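Local coordinates for protein uncharacterized HTH-type transcriptional regulator yydK (PDB 3BWG) that probably binds DNA through an N-terminal GntR-type helix-turn-helix domain and regulates transcription, with a UTRA domain following it in the chain, at residues B[160-163]-B[164-167]. Sequence-based numbering, arbitrary orientation.
Sequences SIFH and YIRE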
# COMPACT_ATOMS: atom_id res chain seq x y z
N SER B 160 -17.90 11.19 6.93
CA SER B 160 -17.35 10.31 5.90
C SER B 160 -18.07 10.46 4.57
O SER B 160 -19.21 10.01 4.39
CB SER B 160 -17.36 8.85 6.36
OG SER B 160 -16.63 8.07 5.42
N ILE B 161 -17.39 11.09 3.63
CA ILE B 161 -17.97 11.28 2.30
C ILE B 161 -18.21 9.90 1.61
O ILE B 161 -19.24 9.68 1.01
CB ILE B 161 -17.06 12.25 1.43
CG1 ILE B 161 -16.97 13.62 2.12
CG2 ILE B 161 -17.57 12.37 -0.04
CD1 ILE B 161 -16.05 14.62 1.47
N PHE B 162 -17.25 8.97 1.73
CA PHE B 162 -17.36 7.64 1.14
C PHE B 162 -18.49 6.86 1.72
O PHE B 162 -19.12 6.07 1.01
CB PHE B 162 -16.08 6.84 1.33
CG PHE B 162 -14.98 7.21 0.36
CD1 PHE B 162 -15.11 8.29 -0.50
CD2 PHE B 162 -13.79 6.53 0.37
CE1 PHE B 162 -14.11 8.65 -1.36
CE2 PHE B 162 -12.76 6.92 -0.51
CZ PHE B 162 -12.95 7.97 -1.37
N HIS B 163 -18.75 7.07 3.01
CA HIS B 163 -19.95 6.50 3.61
C HIS B 163 -21.23 6.89 2.89
O HIS B 163 -22.03 6.03 2.62
CB HIS B 163 -20.08 6.75 5.12
CG HIS B 163 -21.26 6.04 5.72
ND1 HIS B 163 -21.22 4.71 6.07
CD2 HIS B 163 -22.53 6.46 5.95
CE1 HIS B 163 -22.41 4.34 6.53
NE2 HIS B 163 -23.23 5.38 6.46
N TYR B 164 -21.42 8.18 2.58
CA TYR B 164 -22.63 8.66 1.90
C TYR B 164 -22.70 8.09 0.48
O TYR B 164 -23.77 7.73 -0.02
CB TYR B 164 -22.67 10.19 1.88
CG TYR B 164 -23.55 10.83 0.81
CD1 TYR B 164 -24.97 10.80 0.89
CD2 TYR B 164 -22.95 11.49 -0.29
CE1 TYR B 164 -25.77 11.39 -0.15
CE2 TYR B 164 -23.72 12.07 -1.32
CZ TYR B 164 -25.12 12.03 -1.25
OH TYR B 164 -25.85 12.67 -2.28
N ILE B 165 -21.54 8.04 -0.15
CA ILE B 165 -21.41 7.60 -1.52
C ILE B 165 -21.90 6.17 -1.65
O ILE B 165 -22.66 5.89 -2.57
CB ILE B 165 -19.96 7.79 -2.01
CG1 ILE B 165 -19.71 9.30 -2.09
CG2 ILE B 165 -19.74 7.07 -3.38
CD1 ILE B 165 -18.38 9.70 -2.67
N ARG B 166 -21.48 5.32 -0.72
CA ARG B 166 -21.81 3.90 -0.72
C ARG B 166 -23.26 3.76 -0.29
O ARG B 166 -24.09 3.23 -1.03
CB ARG B 166 -20.92 3.09 0.25
CG ARG B 166 -19.41 2.97 -0.10
CD ARG B 166 -18.63 2.16 1.02
NE ARG B 166 -17.92 2.99 2.03
CZ ARG B 166 -18.21 3.06 3.35
NH1 ARG B 166 -19.22 2.36 3.89
NH2 ARG B 166 -17.48 3.85 4.15
N GLU B 167 -23.55 4.30 0.90
CA GLU B 167 -24.80 4.06 1.59
C GLU B 167 -25.94 4.87 0.99
O GLU B 167 -26.98 4.32 0.75
CB GLU B 167 -24.64 4.34 3.08
CG GLU B 167 -25.25 3.28 3.97
CD GLU B 167 -24.66 1.86 3.75
OE1 GLU B 167 -23.42 1.68 3.84
OE2 GLU B 167 -25.46 0.92 3.50
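His-163 turns its CG anti to the backbone N (chi1 -175°), which sets it beside its own carbonyl carbon, where the imidazole can meet Glu-167, one turn on; Arg-166, bent at chi3 (-98°), folds its guanidinium back over the first turn. The result on the imidazole is a CH-pi contact: Glu-167 CB sits over one face, 4.1 Å from the centroid of the His-163 ring and displaced toward its rim. The Glu-167 chain then bends at chi2, and its OE1 ends 4.4 Å from His-163 ND1, too far for a salt bridge. Its charge might favour a protonated ring, but Arg-166 NH1, 3.8 Å from the same His-163 ND1, would work the other way. Arg-166 lays one face of its guanidinium over His-163 CA, and its plane stands nearly upright to the imidazole, 83° apart.

On the buried side, Ile-165 CD1 meets Ile-161 CG2 at 3.8 Å and lies 4.2 Å from Phe-162 CD1, with the Ile-165 and Phe-162 side chains running the same way. Phe-162 and Ile-165 both touch Ile-173 of strand 173-184, and the Phe-162 ring packs edge-to-face with Phe-208.

Backbone bonds join successive turns. Ile-165 N gives a bond of 3.1 Å to Ile-161 O, and Glu-167 N one of 2.9 Å to His-163 O. At the start, Ser-160 is the N-cap, its OG accepting a weak 3.4 Å bond from His-163 N. This is a short, N-capped amphipathic alpha-helix, packed by its apolar face on the antiparallel sheet of the UTRA domain.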